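Local coordinates for protein kojibiose phosphorylase (PDB 6W0P) that belongs to glycosyl hydrolase family 65, carbohydrate-active enzymes that combine an N-terminal beta-rich domain, a central helical catalytic domain and a small C-terminal beta domain, at residues Y316-M321 with L357-Y362; S621-S626 with H665-A670; G681-K686 with F705-K710. All coordinates share one frame; numbering follows the deposited sequence.

Contact 1: Y316-M321 with L357-Y362; sequences YCLFQM and LPFYLY
Met321 meets helix 351-361 with both its side chain and its backbone. Its CB lies over one face of the Phe359 ring, 4.2 Å from the centroid and 27° off the normal, a CH-pi contact. The thioether chain then bends at both chi2 and chi3, which brings the methyl back against the partner helix: CE is 3.7 Å from Phe359 CB and 3.8 Å from Tyr360 CE2. An unbranched, flexible methionine suits this place between two aromatic residues. Leu318, one turn earlier, adds its CD2 at 3.7 Å from Phe359 CE1, approaching the ring obliquely. The polar link is Tyr360 OH, which donates to Met321 O at 2.7 Å; the hydroxyl stands 27° out of the carbonyl plane, with a C=O...O angle of 127°. Met321 is in the last turn of helix 308-324, where backbone carbonyls run short of helical N-H partners and an outside donor is well placed. These are helices of the (alpha/alpha)6 barrel expected of this family's catalytic domain. Here they run nearly perpendicular, their local axes 11.9 Å apart, a gap that long and aromatic side chains can span. Phe359 also overlaps its neighbour, with CD2 3.8 Å above the centre of the Tyr360 ring. Farther out, Trp673 meets Phe359 edge-to-face, Met666 and Ala670 press on Met321, and Ala367 and Leu371 of helix 365-376 back Tyr360.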
loop_
_atom_site.group_PDB
_atom_site.type_symbol
_atom_site.label_atom_id
_atom_site.label_comp_id
_atom_site.label_asym_id
_atom_site.label_seq_id
_atom_site.Cartn_x
_atom_site.Cartn_y
_atom_site.Cartn_z
ATOM N N TYR A 316 -31.091 -24.635 4.477
ATOM C CA TYR A 316 -29.910 -24.268 5.284
ATOM C C TYR A 316 -29.679 -22.758 5.137
ATOM O O TYR A 316 -29.469 -22.071 6.175
ATOM C CB TYR A 316 -28.686 -25.116 4.905
ATOM C CG TYR A 316 -27.450 -24.703 5.654
ATOM C CD1 TYR A 316 -27.263 -25.052 6.981
ATOM C CD2 TYR A 316 -26.503 -23.898 5.058
ATOM C CE1 TYR A 316 -26.145 -24.636 7.684
ATOM C CE2 TYR A 316 -25.368 -23.495 5.735
ATOM C CZ TYR A 316 -25.193 -23.852 7.059
ATOM O OH TYR A 316 -24.090 -23.409 7.720
ATOM N N CYS A 317 -29.652 -22.259 3.890
ATOM C CA CYS A 317 -29.418 -20.819 3.568
ATOM C C CYS A 317 -30.472 -19.939 4.261
ATOM O O CYS A 317 -30.089 -18.967 4.926
ATOM C CB CYS A 317 -29.434 -20.558 2.061
ATOM S SG CYS A 317 -28.021 -21.285 1.188
ATOM N N LEU A 318 -31.755 -20.274 4.155
ATOM C CA LEU A 318 -32.824 -19.515 4.848
ATOM C C LEU A 318 -32.558 -19.540 6.372
ATOM O O LEU A 318 -32.712 -18.484 7.029
ATOM C CB LEU A 318 -34.206 -20.066 4.491
ATOM C CG LEU A 318 -34.556 -20.005 3.003
ATOM C CD1 LEU A 318 -36.019 -20.334 2.768
ATOM C CD2 LEU A 318 -34.226 -18.645 2.402
ATOM N N PHE A 319 -32.157 -20.690 6.904
ATOM C CA PHE A 319 -31.885 -20.856 8.353
ATOM C C PHE A 319 -30.832 -19.842 8.798
ATOM O O PHE A 319 -31.061 -19.148 9.811
ATOM C CB PHE A 319 -31.505 -22.302 8.666
ATOM C CG PHE A 319 -31.126 -22.513 10.109
ATOM C CD1 PHE A 319 -32.104 -22.721 11.062
ATOM C CD2 PHE A 319 -29.807 -22.453 10.503
ATOM C CE1 PHE A 319 -31.760 -22.886 12.392
ATOM C CE2 PHE A 319 -29.463 -22.642 11.831
ATOM C CZ PHE A 319 -30.437 -22.846 12.772
ATOM N N GLN A 320 -29.711 -19.757 8.079
ATOM C CA GLN A 320 -28.587 -18.832 8.402
ATOM C C GLN A 320 -28.992 -17.356 8.221
ATOM O O GLN A 320 -28.441 -16.484 8.941
ATOM C CB GLN A 320 -27.355 -19.170 7.558
ATOM C CG GLN A 320 -26.709 -20.499 7.932
ATOM C CD GLN A 320 -26.246 -20.544 9.375
ATOM O OE1 GLN A 320 -26.177 -19.528 10.079
ATOM N NE2 GLN A 320 -25.926 -21.742 9.833
ATOM N N MET A 321 -29.864 -17.055 7.264
ATOM C CA MET A 321 -30.343 -15.668 7.039
ATOM C C MET A 321 -31.156 -15.250 8.265
ATOM O O MET A 321 -30.994 -14.128 8.698
ATOM C CB MET A 321 -31.213 -15.515 5.782
ATOM C CG MET A 321 -30.459 -15.675 4.458
ATOM S SD MET A 321 -29.237 -14.383 4.201
ATOM C CE MET A 321 -30.315 -13.070 3.628
ATOM N N LEU A 357 -30.298 -7.226 1.643
ATOM C CA LEU A 357 -31.540 -6.547 2.106
ATOM C C LEU A 357 -32.779 -7.236 1.540
ATOM O O LEU A 357 -33.744 -7.436 2.271
ATOM C CB LEU A 357 -31.497 -5.071 1.710
ATOM C CG LEU A 357 -32.667 -4.227 2.191
ATOM C CD1 LEU A 357 -32.770 -4.278 3.697
ATOM C CD2 LEU A 357 -32.519 -2.800 1.715
ATOM N N PRO A 358 -32.858 -7.559 0.229
ATOM C CA PRO A 358 -34.124 -7.988 -0.367
ATOM C C PRO A 358 -34.819 -9.168 0.330
ATOM O O PRO A 358 -36.018 -9.170 0.448
ATOM C CB PRO A 358 -33.688 -8.396 -1.774
ATOM C CG PRO A 358 -32.534 -7.477 -2.067
ATOM C CD PRO A 358 -31.776 -7.467 -0.767
ATOM N N PHE A 359 -34.063 -10.151 0.806
ATOM C CA PHE A 359 -34.669 -11.267 1.577
ATOM C C PHE A 359 -35.493 -10.665 2.733
ATOM O O PHE A 359 -36.632 -11.117 2.981
ATOM C CB PHE A 359 -33.613 -12.252 2.078
ATOM C CG PHE A 359 -34.182 -13.259 3.040
ATOM C CD1 PHE A 359 -34.844 -14.384 2.576
ATOM C CD2 PHE A 359 -34.095 -13.063 4.406
ATOM C CE1 PHE A 359 -35.410 -15.289 3.463
ATOM C CE2 PHE A 359 -34.639 -13.980 5.296
ATOM C CZ PHE A 359 -35.294 -15.088 4.821
ATOM N N TYR A 360 -34.939 -9.681 3.444
ATOM C CA TYR A 360 -35.590 -9.088 4.651
ATOM C C TYR A 360 -36.791 -8.223 4.237
ATOM O O TYR A 360 -37.780 -8.225 4.964
ATOM C CB TYR A 360 -34.571 -8.371 5.546
ATOM C CG TYR A 360 -33.490 -9.305 6.032
ATOM C CD1 TYR A 360 -33.719 -10.200 7.069
ATOM C CD2 TYR A 360 -32.231 -9.302 5.446
ATOM C CE1 TYR A 360 -32.734 -11.080 7.494
ATOM C CE2 TYR A 360 -31.239 -10.180 5.854
ATOM C CZ TYR A 360 -31.489 -11.074 6.883
ATOM O OH TYR A 360 -30.498 -11.939 7.279
ATOM N N LEU A 361 -36.707 -7.524 3.105
ATOM C CA LEU A 361 -37.781 -6.642 2.583
ATOM C C LEU A 361 -39.057 -7.459 2.369
ATOM O O LEU A 361 -40.127 -6.916 2.598
ATOM C CB LEU A 361 -37.328 -5.985 1.279
ATOM C CG LEU A 361 -36.388 -4.796 1.440
ATOM C CD1 LEU A 361 -35.805 -4.392 0.097
ATOM C CD2 LEU A 361 -37.071 -3.612 2.117
ATOM N N TYR A 362 -38.929 -8.729 1.971
ATOM C CA TYR A 362 -40.063 -9.601 1.578
ATOM C C TYR A 362 -40.465 -10.555 2.707
ATOM O O TYR A 362 -41.426 -11.300 2.496
ATOM C CB TYR A 362 -39.717 -10.344 0.287
ATOM C CG TYR A 362 -39.780 -9.472 -0.935
ATOM C CD1 TYR A 362 -40.998 -9.127 -1.498
ATOM C CD2 TYR A 362 -38.623 -8.972 -1.515
ATOM C CE1 TYR A 362 -41.055 -8.322 -2.618
ATOM C CE2 TYR A 362 -38.662 -8.172 -2.643
ATOM C CZ TYR A 362 -39.890 -7.833 -3.185
ATOM O OH TYR A 362 -39.953 -7.016 -4.276
#

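Contact 2: S621-S626 with H665-A670; sequences SSLSPS and HMTSIA
Ser622 lays its CB against the CB of Ser668, 3.8 Å away, and two such small residues let the chains come close, their CA atoms only 5.3 Å apart. No direct hydrogen bond spans the contact; two ordered waters do that work. The first bridges the Ser622 hydroxyl to the backbone of the helix: it is 2.7 Å from Ser622 OG and accepts from Ser668 N at 3.0 Å. That N-H lies in the first turn of helix 666-680, three residues past the N-cap position His665, where amides have no carbonyl of a preceding turn to bind, and the water meets the need. Ser622 OG takes the crowded position between its own N and carbonyl carbon (chi1 50°), which directs it to this water. The second water donates to Ser622 O at 2.7 Å and makes a weak bond of 3.2 Å to Ser668 OG. One serine thus supplies both a hydroxyl and a carbonyl, and the other an amide and a hydroxyl.

Beside this polar part is an apolar one. Thr667 CG2 touches both CG and CD1 of Leu623, each at 3.8 Å, the two side chains crossing at a slant. With CG2 anti to the backbone N, the threonine turns its methyl to the leucine while OG1 is left for Asp351 OD2, so each branch has its own partner.

Residues 621-624 form a type I turn leading into helix 624-634, so the contact joins the starts of two helices of the catalytic domain, consistent with its helical barrel. Helix 351-361 lies beside both segments: Tyr355 OH bonds to Leu623 O, and Tyr355 and Cys356 touch Thr667. Helix 308-324 packs against Met666, Ile669 and Ala670, while Ser626 leans on Ala671 and Asn675 farther along helix 666-680.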
loop_
_atom_site.group_PDB
_atom_site.type_symbol
_atom_site.label_atom_id
_atom_site.label_comp_id
_atom_site.label_asym_id
_atom_site.label_seq_id
_atom_site.Cartn_x
_atom_site.Cartn_y
_atom_site.Cartn_z
ATOM N N SER A 621 -15.756 -13.073 -7.075
ATOM C CA SER A 621 -16.634 -12.876 -5.902
ATOM C C SER A 621 -17.822 -13.845 -5.902
ATOM O O SER A 621 -18.321 -14.284 -6.981
ATOM C CB SER A 621 -17.101 -11.462 -5.803
ATOM O OG SER A 621 -17.873 -11.136 -6.933
ATOM N N SER A 622 -18.302 -14.115 -4.692
ATOM C CA SER A 622 -19.518 -14.919 -4.448
ATOM C C SER A 622 -20.729 -14.130 -4.958
ATOM O O SER A 622 -21.804 -14.702 -5.033
ATOM C CB SER A 622 -19.623 -15.311 -2.985
ATOM O OG SER A 622 -19.453 -14.198 -2.119
ATOM N N LEU A 623 -20.506 -12.872 -5.343
ATOM C CA LEU A 623 -21.535 -11.882 -5.750
ATOM C C LEU A 623 -21.932 -12.085 -7.226
ATOM O O LEU A 623 -23.077 -11.754 -7.593
ATOM C CB LEU A 623 -20.918 -10.499 -5.524
ATOM C CG LEU A 623 -20.921 -9.989 -4.079
ATOM C CD1 LEU A 623 -19.875 -10.711 -3.214
ATOM C CD2 LEU A 623 -20.675 -8.488 -4.045
ATOM N N SER A 624 -21.037 -12.649 -8.041
ATOM C CA SER A 624 -21.108 -12.581 -9.520
ATOM C C SER A 624 -22.075 -13.611 -10.101
ATOM O O SER A 624 -22.906 -13.244 -10.910
ATOM C CB SER A 624 -19.750 -12.685 -10.131
ATOM O OG SER A 624 -19.844 -12.612 -11.537
ATOM N N PRO A 625 -21.990 -14.917 -9.775
ATOM C CA PRO A 625 -22.809 -15.923 -10.447
ATOM C C PRO A 625 -24.323 -15.680 -10.413
ATOM O O PRO A 625 -24.975 -15.904 -11.418
ATOM C CB PRO A 625 -22.464 -17.222 -9.692
ATOM C CG PRO A 625 -21.037 -16.991 -9.216
ATOM C CD PRO A 625 -21.037 -15.530 -8.824
ATOM N N SER A 626 -24.848 -15.239 -9.272
ATOM C CA SER A 626 -26.302 -15.014 -9.057
ATOM C C SER A 626 -26.808 -13.840 -9.920
ATOM O O SER A 626 -27.945 -13.905 -10.413
ATOM C CB SER A 626 -26.622 -14.831 -7.570
ATOM O OG SER A 626 -26.070 -13.626 -7.043
ATOM N N HIS A 665 -20.401 -17.935 4.165
ATOM C CA HIS A 665 -20.395 -16.791 3.222
ATOM C C HIS A 665 -21.807 -16.189 3.127
ATOM O O HIS A 665 -22.661 -16.719 2.376
ATOM C CB HIS A 665 -19.891 -17.245 1.859
ATOM C CG HIS A 665 -18.530 -17.830 1.854
ATOM N ND1 HIS A 665 -18.275 -19.064 2.356
ATOM C CD2 HIS A 665 -17.374 -17.375 1.336
ATOM C CE1 HIS A 665 -17.009 -19.349 2.166
ATOM N NE2 HIS A 665 -16.438 -18.333 1.549
ATOM N N MET A 666 -22.017 -15.097 3.850
ATOM C CA MET A 666 -23.356 -14.531 4.108
ATOM C C MET A 666 -23.962 -14.061 2.772
ATOM O O MET A 666 -25.113 -14.388 2.500
ATOM C CB MET A 666 -23.207 -13.381 5.103
ATOM C CG MET A 666 -24.323 -13.268 6.106
ATOM S SD MET A 666 -24.737 -14.832 6.894
ATOM C CE MET A 666 -26.422 -14.972 6.309
ATOM N N THR A 667 -23.211 -13.333 1.950
ATOM C CA THR A 667 -23.711 -12.797 0.653
ATOM C C THR A 667 -24.062 -13.963 -0.277
ATOM O O THR A 667 -25.091 -13.899 -0.944
ATOM C CB THR A 667 -22.717 -11.855 -0.024
ATOM O OG1 THR A 667 -22.675 -10.698 0.792
ATOM C CG2 THR A 667 -23.151 -11.444 -1.414
ATOM N N SER A 668 -23.231 -14.987 -0.308
ATOM C CA SER A 668 -23.464 -16.205 -1.115
ATOM C C SER A 668 -24.767 -16.873 -0.660
ATOM O O SER A 668 -25.561 -17.313 -1.526
ATOM C CB SER A 668 -22.302 -17.142 -1.040
ATOM O OG SER A 668 -22.744 -18.427 -1.454
ATOM N N ILE A 669 -25.006 -16.885 0.647
ATOM C CA ILE A 669 -26.230 -17.456 1.260
ATOM C C ILE A 669 -27.438 -16.635 0.801
ATOM O O ILE A 669 -28.417 -17.267 0.362
ATOM C CB ILE A 669 -26.055 -17.542 2.793
ATOM C CG1 ILE A 669 -25.092 -18.682 3.124
ATOM C CG2 ILE A 669 -27.379 -17.722 3.520
ATOM C CD1 ILE A 669 -24.684 -18.748 4.554
ATOM N N ALA A 670 -27.365 -15.300 0.874
ATOM C CA ALA A 670 -28.445 -14.381 0.457
ATOM C C ALA A 670 -28.691 -14.559 -1.040
ATOM O O ALA A 670 -29.852 -14.544 -1.448
ATOM C CB ALA A 670 -28.095 -12.947 0.757
HETATM O O HOH W 1 -20.340 -14.336 0.389
HETATM O O HOH W 2 -22.017 -17.345 -4.338
#

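Contact 3: G681-K686 with F705-K710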
loop_
_atom_site.group_PDB
_atom_site.type_symbol
_atom_site.label_atom_id
_atom_site.label_comp_id
_atom_site.label_asym_id
_atom_site.label_seq_id
_atom_site.Cartn_x
_atom_site.Cartn_y
_atom_site.Cartn_z
ATOM N N GLY A 681 -37.885 -17.068 -10.551
ATOM C CA GLY A 681 -39.225 -16.492 -10.306
ATOM C C GLY A 681 -39.491 -15.240 -11.131
ATOM O O GLY A 681 -40.670 -14.947 -11.375
ATOM N N GLY A 682 -38.450 -14.521 -11.555
ATOM C CA GLY A 682 -38.564 -13.241 -12.283
ATOM C C GLY A 682 -39.274 -12.166 -11.472
ATOM O O GLY A 682 -39.872 -11.277 -12.061
ATOM N N LEU A 683 -39.180 -12.200 -10.146
ATOM C CA LEU A 683 -39.817 -11.164 -9.300
ATOM C C LEU A 683 -39.272 -9.768 -9.655
ATOM O O LEU A 683 -38.052 -9.598 -9.823
ATOM C CB LEU A 683 -39.578 -11.495 -7.826
ATOM C CG LEU A 683 -39.985 -10.384 -6.862
ATOM C CD1 LEU A 683 -41.485 -10.229 -6.825
ATOM C CD2 LEU A 683 -39.438 -10.664 -5.474
ATOM N N MET A 684 -40.176 -8.806 -9.787
ATOM C CA MET A 684 -39.861 -7.380 -10.035
ATOM C C MET A 684 -41.095 -6.547 -9.674
ATOM O O MET A 684 -42.238 -6.935 -10.051
ATOM C CB MET A 684 -39.463 -7.197 -11.507
ATOM C CG MET A 684 -39.110 -5.782 -11.915
ATOM S SD MET A 684 -38.711 -5.626 -13.709
ATOM C CE MET A 684 -40.292 -5.932 -14.492
ATOM N N ILE A 685 -40.890 -5.453 -8.944
ATOM C CA ILE A 685 -41.936 -4.416 -8.699
ATOM C C ILE A 685 -41.768 -3.317 -9.753
ATOM O O ILE A 685 -40.725 -2.676 -9.773
ATOM C CB ILE A 685 -41.848 -3.836 -7.276
ATOM C CG1 ILE A 685 -41.733 -4.923 -6.207
ATOM C CG2 ILE A 685 -43.004 -2.875 -7.007
ATOM C CD1 ILE A 685 -42.908 -5.866 -6.140
ATOM N N LYS A 686 -42.771 -3.107 -10.591
ATOM C CA LYS A 686 -42.801 -2.018 -11.608
ATOM C C LYS A 686 -44.094 -1.215 -11.435
ATOM O O LYS A 686 -45.180 -1.855 -11.363
ATOM C CB LYS A 686 -42.698 -2.600 -13.020
ATOM C CG LYS A 686 -42.299 -1.592 -14.084
ATOM C CD LYS A 686 -42.137 -2.206 -15.472
ATOM C CE LYS A 686 -41.707 -1.183 -16.510
ATOM N NZ LYS A 686 -42.095 -1.594 -17.884
ATOM N N PHE A 705 -41.728 -20.708 -3.573
ATOM C CA PHE A 705 -41.217 -19.649 -2.675
ATOM C C PHE A 705 -42.395 -18.867 -2.102
ATOM O O PHE A 705 -43.501 -18.951 -2.669
ATOM C CB PHE A 705 -40.207 -18.746 -3.379
ATOM C CG PHE A 705 -40.715 -17.943 -4.546
ATOM C CD1 PHE A 705 -41.255 -16.680 -4.363
ATOM C CD2 PHE A 705 -40.544 -18.404 -5.840
ATOM C CE1 PHE A 705 -41.695 -15.935 -5.447
ATOM C CE2 PHE A 705 -40.987 -17.658 -6.923
ATOM C CZ PHE A 705 -41.556 -16.426 -6.723
ATOM N N LYS A 706 -42.154 -18.199 -0.968
ATOM C CA LYS A 706 -43.123 -17.355 -0.234
ATOM C C LYS A 706 -42.485 -15.987 0.013
ATOM O O LYS A 706 -41.294 -15.944 0.432
ATOM C CB LYS A 706 -43.532 -18.023 1.073
ATOM C CG LYS A 706 -44.308 -19.324 0.915
ATOM C CD LYS A 706 -44.661 -19.935 2.249
ATOM C CE LYS A 706 -45.334 -21.281 2.157
ATOM N NZ LYS A 706 -46.797 -21.129 1.986
ATOM N N ILE A 707 -43.250 -14.932 -0.253
ATOM C CA ILE A 707 -42.877 -13.501 -0.091
ATOM C C ILE A 707 -44.129 -12.724 0.310
ATOM O O ILE A 707 -45.261 -13.161 0.010
ATOM C CB ILE A 707 -42.254 -12.893 -1.365
ATOM C CG1 ILE A 707 -43.207 -12.938 -2.557
ATOM C CG2 ILE A 707 -40.921 -13.539 -1.680
ATOM C CD1 ILE A 707 -42.620 -12.380 -3.833
ATOM N N THR A 708 -43.917 -11.595 0.960
ATOM C CA THR A 708 -44.986 -10.694 1.445
ATOM C C THR A 708 -44.814 -9.338 0.766
ATOM O O THR A 708 -43.714 -8.745 0.852
ATOM C CB THR A 708 -44.963 -10.575 2.971
ATOM O OG1 THR A 708 -45.192 -11.902 3.447
ATOM C CG2 THR A 708 -45.993 -9.602 3.516
ATOM N N PHE A 709 -45.877 -8.890 0.117
ATOM C CA PHE A 709 -45.977 -7.561 -0.502
ATOM C C PHE A 709 -47.361 -7.003 -0.191
ATOM O O PHE A 709 -48.376 -7.740 -0.394
ATOM C CB PHE A 709 -45.699 -7.706 -1.997
ATOM C CG PHE A 709 -45.718 -6.404 -2.745
ATOM C CD1 PHE A 709 -44.834 -5.398 -2.415
ATOM C CD2 PHE A 709 -46.592 -6.200 -3.792
ATOM C CE1 PHE A 709 -44.826 -4.199 -3.115
ATOM C CE2 PHE A 709 -46.594 -4.992 -4.485
ATOM C CZ PHE A 709 -45.714 -3.993 -4.141
ATOM N N LYS A 710 -47.393 -5.749 0.250
ATOM C CA LYS A 710 -48.622 -5.005 0.624
ATOM C C LYS A 710 -49.479 -5.866 1.556
ATOM O O LYS A 710 -50.697 -5.978 1.322
ATOM C CB LYS A 710 -49.409 -4.615 -0.622
ATOM C CG LYS A 710 -48.713 -3.632 -1.552
ATOM C CD LYS A 710 -49.713 -2.962 -2.478
ATOM C CE LYS A 710 -49.090 -2.222 -3.636
ATOM N NZ LYS A 710 -48.797 -0.822 -3.271
#
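Ile685 sets its CD1 squarely on the ring of Phe709, 3.9 Å from the centroid and only 12° off the normal, a CH-pi contact over the centre of the face. The opposite face carries Lys710 CG, 3.8 Å above the plane, so the phenyl ring is held between two aliphatic groups; the lysine's own NZ goes on to a salt bridge with Asp688. Phe709 CG lies anti to its backbone N (chi1 -178°), reaching out from its strand to meet the isoleucine coming from the other side.

Leu683 and Ile707 meet differently, tip to tip: Ile707 CD1 is 3.9 Å from Leu683 CD1 and 4.0 Å from Leu683 CD2, the end of an extended isoleucine set against the fork of the leucine. The third pair brings a ring to bare backbone, obliquely. Phe705 CE2 comes 4.0 Å from Gly681 CA, an approach that the absence of a side chain on the glycine permits. Gly682, next in the chain, has the positive phi that glycine adopts easily, and turns the chain out of helix 666-680 toward strand 684-686.

The two segments run almost parallel, 9° apart, but the CA atoms of Gly681 and Phe705 are 8.5 Å apart and the CA atoms of Leu683 and Ile707 10.0 Å. This spacing is consistent with two sheets packed face to face, as in a beta sandwich: strand 684-686 belongs to a four-stranded mixed sheet and strand 702-709 to a five-stranded antiparallel one, each hydrogen-bonding to neighbours in its own sheet. Between the layers the contact is entirely apolar, so the sheets are joined through shape and burial of hydrocarbon, without a directional bond.

In the fold
From the N terminus, contact 1 closes first, bringing helix 351-361 back against helix 308-324 across 35 intervening residues. Contact 2 follows, spanning 38 residues between the start of helix 624-634 and that of helix 666-680, and contact 3 closes a shorter loop of 18. The three are in series; none nests in or crosses another. Contacts 1 and 2 nevertheless touch, since helix 308-324 packs on the start of helix 666-680. Helix 666-680 then leads into segment 681-686, joining the catalytic helices to the C-terminal sheets. Contacts 1 and 3 meet at Tyr362, which packs on Leu683 and Ile685 and whose carbonyl probably accepts a hydrogen bond from Thr708 N, whereas contacts 2 and 3 do not touch.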